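Local coordinates for DNA mismatch repair protein MLH3 (Saccharomyces cerevisiae S288C, PDB 6RMN) that belongs to the MutL family and acts in DNA mismatch repair, correcting insertion-deletion loops as part of the MutLbeta heterodimer, at residues 52-57 with 214-219; 67-72 with 156-161. All blocks are in the same frame, centred on the assembly; numbering follows the deposited sequence.

Interaction 1: 52-57 with 214-219; sequences DERIRL and SKLSRC. With ZN (zinc ion), chain C; ZN (zinc ion), chain D.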
loop_
_atom_site.group_PDB
_atom_site.type_symbol
_atom_site.label_atom_id
_atom_site.label_comp_id
_atom_site.label_asym_id
_atom_site.label_seq_id
_atom_site.Cartn_x
_atom_site.Cartn_y
_atom_site.Cartn_z
ATOM N N ASP B 52 4.924 -14.903 2.621
ATOM C CA ASP B 52 5.506 -15.835 1.663
ATOM C C ASP B 52 5.544 -17.271 2.213
ATOM O O ASP B 52 5.134 -18.205 1.511
ATOM C CB ASP B 52 6.911 -15.357 1.235
ATOM C CG ASP B 52 7.402 -15.962 -0.070
ATOM O OD1 ASP B 52 6.543 -16.416 -0.889
ATOM O OD2 ASP B 52 8.630 -15.972 -0.292
ATOM N N GLU B 53 5.991 -17.429 3.479
ATOM C CA GLU B 53 6.056 -18.708 4.200
ATOM C C GLU B 53 4.668 -19.362 4.291
ATOM O O GLU B 53 4.567 -20.571 4.085
ATOM C CB GLU B 53 6.651 -18.493 5.596
ATOM C CG GLU B 53 6.837 -19.740 6.435
ATOM C CD GLU B 53 7.405 -19.384 7.790
ATOM O OE1 GLU B 53 8.598 -19.011 7.857
ATOM O OE2 GLU B 53 6.639 -19.417 8.778
ATOM N N ARG B 54 3.614 -18.560 4.557
ATOM C CA ARG B 54 2.231 -19.013 4.629
ATOM C C ARG B 54 1.731 -19.587 3.292
ATOM O O ARG B 54 1.133 -20.674 3.270
ATOM C CB ARG B 54 1.303 -17.876 5.084
ATOM C CG ARG B 54 -0.148 -18.327 5.244
ATOM C CD ARG B 54 -0.257 -19.112 6.520
ATOM N NE ARG B 54 -0.760 -20.453 6.311
ATOM C CZ ARG B 54 -0.973 -21.323 7.288
ATOM N NH1 ARG B 54 -0.701 -20.998 8.548
ATOM N NH2 ARG B 54 -1.451 -22.524 7.017
ATOM N N ILE B 55 1.940 -18.827 2.199
ATOM C CA ILE B 55 1.551 -19.218 0.840
ATOM C C ILE B 55 2.251 -20.535 0.492
ATOM O O ILE B 55 1.627 -21.432 -0.078
ATOM C CB ILE B 55 1.901 -18.097 -0.211
ATOM C CG1 ILE B 55 1.134 -16.780 0.078
ATOM C CG2 ILE B 55 1.650 -18.573 -1.659
ATOM C CD1 ILE B 55 1.808 -15.518 -0.455
ATOM N N ARG B 56 3.556 -20.615 0.812
ATOM C CA ARG B 56 4.406 -21.760 0.512
ATOM C C ARG B 56 4.001 -23.010 1.271
ATOM O O ARG B 56 4.012 -24.085 0.678
ATOM C CB ARG B 56 5.884 -21.411 0.723
ATOM C CG ARG B 56 6.450 -20.575 -0.408
ATOM C CD ARG B 56 7.909 -20.232 -0.182
ATOM N NE ARG B 56 8.430 -19.345 -1.232
ATOM C CZ ARG B 56 8.943 -19.755 -2.390
ATOM N NH1 ARG B 56 9.019 -21.046 -2.670
ATOM N NH2 ARG B 56 9.373 -18.874 -3.281
ATOM N N LEU B 57 3.602 -22.862 2.555
ATOM C CA LEU B 57 3.153 -23.955 3.411
ATOM C C LEU B 57 1.873 -24.575 2.896
ATOM O O LEU B 57 1.811 -25.789 2.730
ATOM C CB LEU B 57 2.985 -23.518 4.884
ATOM C CG LEU B 57 2.510 -24.629 5.831
ATOM C CD1 LEU B 57 3.634 -25.628 6.134
ATOM C CD2 LEU B 57 1.903 -24.058 7.066
ATOM N N SER B 214 -2.243 -10.927 -3.001
ATOM C CA SER B 214 -3.295 -11.593 -3.782
ATOM C C SER B 214 -3.351 -13.088 -3.431
ATOM O O SER B 214 -4.437 -13.627 -3.178
ATOM C CB SER B 214 -3.043 -11.420 -5.276
ATOM O OG SER B 214 -4.000 -12.107 -6.063
ATOM N N LYS B 215 -2.172 -13.742 -3.409
ATOM C CA LYS B 215 -2.020 -15.150 -3.072
ATOM C C LYS B 215 -2.354 -15.378 -1.589
ATOM O O LYS B 215 -3.047 -16.341 -1.288
ATOM C CB LYS B 215 -0.598 -15.639 -3.383
ATOM C CG LYS B 215 -0.288 -15.795 -4.871
ATOM C CD LYS B 215 1.180 -16.147 -5.088
ATOM C CE LYS B 215 1.485 -16.513 -6.515
ATOM N NZ LYS B 215 2.946 -16.455 -6.793
ATOM N N LEU B 216 -1.903 -14.476 -0.679
ATOM C CA LEU B 216 -2.181 -14.557 0.752
ATOM C C LEU B 216 -3.678 -14.548 1.040
ATOM O O LEU B 216 -4.147 -15.383 1.814
ATOM C CB LEU B 216 -1.468 -13.460 1.560
ATOM C CG LEU B 216 -1.567 -13.603 3.108
ATOM C CD1 LEU B 216 -0.835 -14.862 3.620
ATOM C CD2 LEU B 216 -1.093 -12.342 3.823
ATOM N N SER B 217 -4.429 -13.665 0.381
ATOM C CA SER B 217 -5.881 -13.569 0.544
ATOM C C SER B 217 -6.631 -14.830 0.074
ATOM O O SER B 217 -7.822 -14.964 0.358
ATOM C CB SER B 217 -6.418 -12.324 -0.166
ATOM O OG SER B 217 -6.414 -12.489 -1.575
ATOM N N ARG B 218 -5.947 -15.733 -0.656
ATOM C CA ARG B 218 -6.544 -16.968 -1.172
ATOM C C ARG B 218 -6.253 -18.168 -0.276
ATOM O O ARG B 218 -6.803 -19.250 -0.505
ATOM C CB ARG B 218 -6.147 -17.236 -2.639
ATOM C CG ARG B 218 -6.892 -16.331 -3.637
ATOM C CD ARG B 218 -6.754 -16.751 -5.101
ATOM N NE ARG B 218 -5.371 -17.040 -5.517
ATOM C CZ ARG B 218 -4.500 -16.135 -5.962
ATOM N NH1 ARG B 218 -4.840 -14.856 -6.041
ATOM N NH2 ARG B 218 -3.279 -16.505 -6.323
ATOM N N CYS B 219 -5.410 -17.951 0.762
ATOM C CA CYS B 219 -5.003 -18.933 1.764
ATOM C C CYS B 219 -6.134 -19.242 2.718
ATOM O O CYS B 219 -7.006 -18.400 2.933
ATOM C CB CYS B 219 -3.766 -18.457 2.518
ATOM S SG CYS B 219 -2.240 -18.506 1.547
HETATM ZN ZN ZN C . 10.178 -18.356 8.837
HETATM ZN ZN ZN D . 7.109 -18.764 10.964
#
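Lys215 meets Ile55 through the base of its chain: CB of Lys215 lies 3.8 Å from CD1 of Ile55, and the two side chains cross at about a right angle. Beyond CG the lysine runs extended and leads away from helix 48-69, leaving its ammonium group outside the contact. Ile55 CD1 also reaches the backbone of the next residue, 3.9 Å from Leu216 N; Ile55 and Leu216 have the nearest CA atoms of the two segments. Leu216, its CG trans to the backbone N (chi1 -172°), rests CD1 against CB and CG of Arg54, 3.9 Å from CG, the side chains crossing at about a right angle. Farther out the guanidinium of Arg54 has Leu57 CD2 above one face, displaced toward the rim, and pairs through NE with Glu58. From Leu216 the chain folds into a type I turn. Ser217 OG donates to Ser214 O, while Arg218 NH1 reaches Ser214 OG, 2.9 Å away and close to the guanidinium plane. The turn delivers Cys219, whose SG packs 3.9 Å from Ile55 CA and 4.1 Å from Ile55 CG1. Ile55 thus fills the seam between Lys215 and Cys219; with an alanine here, Lys215 CB would probably lose its apolar partner, Cys219 SG its contact with CG1, and a gap would open. On another face of the same helical turns Glu53 bridges two zinc ions, OE1 2.0 Å from that of chain C and OE2 2.3 Å from that of chain D. His49, Cys194 and a residue of the partner subunit also bind the first, at the subunit interface; Cys225 and His227 bind the second. This is the DQHA(X)2E(X)4E metal-binding motif of endonuclease-type MutL C-terminal domains, starting at the end of strand 43-47 and running into helix 48-69.

Interaction 2: 67-72 with 156-161; sequences EVVTGT and LPMDLS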
loop_
_atom_site.group_PDB
_atom_site.type_symbol
_atom_site.label_atom_id
_atom_site.label_comp_id
_atom_site.label_asym_id
_atom_site.label_seq_id
_atom_site.Cartn_x
_atom_site.Cartn_y
_atom_site.Cartn_z
ATOM N N GLU B 67 -1.534 -36.374 -2.673
ATOM C CA GLU B 67 -0.810 -37.628 -2.890
ATOM C C GLU B 67 -1.314 -38.744 -1.967
ATOM O O GLU B 67 -1.512 -39.874 -2.414
ATOM C CB GLU B 67 0.695 -37.432 -2.652
ATOM C CG GLU B 67 1.432 -36.703 -3.758
ATOM C CD GLU B 67 2.837 -36.292 -3.361
ATOM O OE1 GLU B 67 3.718 -37.178 -3.259
ATOM O OE2 GLU B 67 3.056 -35.078 -3.150
ATOM N N VAL B 68 -1.481 -38.434 -0.679
ATOM C CA VAL B 68 -1.907 -39.391 0.342
ATOM C C VAL B 68 -3.341 -39.887 0.082
ATOM O O VAL B 68 -3.567 -41.102 0.048
ATOM C CB VAL B 68 -1.683 -38.799 1.768
ATOM C CG1 VAL B 68 -2.405 -39.603 2.851
ATOM C CG2 VAL B 68 -0.191 -38.692 2.079
ATOM N N VAL B 69 -4.282 -38.951 -0.149
ATOM C CA VAL B 69 -5.701 -39.236 -0.402
ATOM C C VAL B 69 -5.915 -40.025 -1.717
ATOM O O VAL B 69 -6.848 -40.823 -1.781
ATOM C CB VAL B 69 -6.562 -37.938 -0.316
ATOM C CG1 VAL B 69 -7.990 -38.154 -0.813
ATOM C CG2 VAL B 69 -6.580 -37.388 1.111
ATOM N N THR B 70 -5.050 -39.843 -2.736
ATOM C CA THR B 70 -5.186 -40.531 -4.036
ATOM C C THR B 70 -4.290 -41.788 -4.174
ATOM O O THR B 70 -4.312 -42.446 -5.218
ATOM C CB THR B 70 -4.973 -39.543 -5.204
ATOM O OG1 THR B 70 -3.622 -39.067 -5.190
ATOM C CG2 THR B 70 -5.963 -38.369 -5.187
ATOM N N GLY B 71 -3.534 -42.112 -3.129
ATOM C CA GLY B 71 -2.636 -43.264 -3.112
ATOM C C GLY B 71 -1.476 -43.145 -4.082
ATOM O O GLY B 71 -1.063 -44.138 -4.687
ATOM N N THR B 72 -0.944 -41.922 -4.237
ATOM C CA THR B 72 0.173 -41.609 -5.139
ATOM C C THR B 72 1.412 -41.083 -4.386
ATOM O O THR B 72 2.367 -40.634 -5.017
ATOM C CB THR B 72 -0.300 -40.653 -6.251
ATOM O OG1 THR B 72 -0.983 -39.561 -5.651
ATOM C CG2 THR B 72 -1.222 -41.327 -7.257
ATOM N N LEU B 156 -6.295 -37.926 14.993
ATOM C CA LEU B 156 -7.237 -38.959 14.565
ATOM C C LEU B 156 -6.753 -39.611 13.273
ATOM O O LEU B 156 -5.916 -39.009 12.595
ATOM C CB LEU B 156 -8.717 -38.492 14.510
ATOM C CG LEU B 156 -9.098 -37.233 13.747
ATOM C CD1 LEU B 156 -9.314 -37.525 12.264
ATOM C CD2 LEU B 156 -10.400 -36.690 14.281
ATOM N N PRO B 157 -7.175 -40.864 12.951
ATOM C CA PRO B 157 -6.651 -41.528 11.739
ATOM C C PRO B 157 -7.107 -40.911 10.417
ATOM O O PRO B 157 -8.143 -40.244 10.366
ATOM C CB PRO B 157 -7.134 -42.983 11.887
ATOM C CG PRO B 157 -7.649 -43.105 13.295
ATOM C CD PRO B 157 -8.122 -41.747 13.665
ATOM N N MET B 158 -6.318 -41.131 9.353
ATOM C CA MET B 158 -6.599 -40.634 8.006
ATOM C C MET B 158 -7.762 -41.380 7.386
ATOM O O MET B 158 -7.604 -42.538 7.006
ATOM C CB MET B 158 -5.365 -40.779 7.096
ATOM C CG MET B 158 -4.550 -39.534 6.976
ATOM S SD MET B 158 -5.420 -38.096 6.312
ATOM C CE MET B 158 -5.513 -38.522 4.630
ATOM N N ASP B 159 -8.926 -40.731 7.266
ATOM C CA ASP B 159 -10.052 -41.405 6.638
ATOM C C ASP B 159 -9.992 -41.207 5.127
ATOM O O ASP B 159 -10.077 -40.071 4.641
ATOM C CB ASP B 159 -11.401 -40.986 7.236
ATOM C CG ASP B 159 -12.456 -42.064 7.098
ATOM O OD1 ASP B 159 -12.279 -43.150 7.694
ATOM O OD2 ASP B 159 -13.458 -41.826 6.392
ATOM N N LEU B 160 -9.777 -42.320 4.396
ATOM C CA LEU B 160 -9.670 -42.352 2.935
ATOM C C LEU B 160 -10.952 -42.890 2.265
ATOM O O LEU B 160 -10.996 -42.999 1.035
ATOM C CB LEU B 160 -8.418 -43.144 2.479
ATOM C CG LEU B 160 -7.044 -42.717 3.039
ATOM C CD1 LEU B 160 -5.957 -43.679 2.610
ATOM C CD2 LEU B 160 -6.662 -41.333 2.596
ATOM N N SER B 161 -12.005 -43.183 3.077
ATOM C CA SER B 161 -13.320 -43.677 2.636
ATOM C C SER B 161 -14.042 -42.672 1.734
ATOM O O SER B 161 -14.804 -43.077 0.855
ATOM C CB SER B 161 -14.200 -44.001 3.840
ATOM O OG SER B 161 -13.749 -45.158 4.524
#
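Val68 and Val69 receive the end of a methionine from the loop opposite. CG1 of Val68 stands 3.7 Å from CE of Met158, and the same methyl lies 3.8 Å from CG2 of Val69, so one CE touches both neighbouring valines. The Met158 chain is bent at both of its outer torsions (chi2 -60°, chi3 -75°), a shape that curls the thioether back and turns its methyl to the helix. Trp103 touches both Val68 and Met158 and extends the apolar patch. Val69 is met by Leu160 as well. CD2 of Leu160 sits 3.8 Å from CA of Val69 and 4.2 Å from its CG2, and it lies 4.0 Å from the carbonyl O of Val68, thus packing mainly against the backbone of the last turn. No hydrogen bond joins the two segments; the loop is held through its own backbone, Met158 N bonding to Glu99 and Met158 O to Lys102. The helix then ends in a capping turn. Thr70 turns away from the loop and bonds through OG1 to Thr66 O, then Gly71 takes a positive phi of 66°. From there Gly71 N makes a weak bond of 3.3 Å to Val68 O, and Thr72 N a firm one of 2.8 Å to Glu67 O. This pair of return bonds is a Schellman motif with glycine at C', capping the C-terminal end of helix 48-69, with the last helical turn covered by two hydrophobic residues of an irregular loop.

From the N terminus, helix 5-15 and the first three strands of a four-stranded antiparallel sheet lead into helix 48-69, which supplies one side of both contacts. Its early turns belong to interaction 1 and its C-terminal end to interaction 2, the centres about 24 Å apart. The chain next forms the second sheet with helices 87-101, 126-132 and 136-151, and the loop at 156-161 returns to the helix end, closing interaction 2. Helices 183-196 and 206-216 follow, and 214-219 closes interaction 1, so the shorter loop is nested inside the longer one. One long helix thereby links the zinc site and the first sheet to the lobe with the second sheet, where helix 87-101 lies.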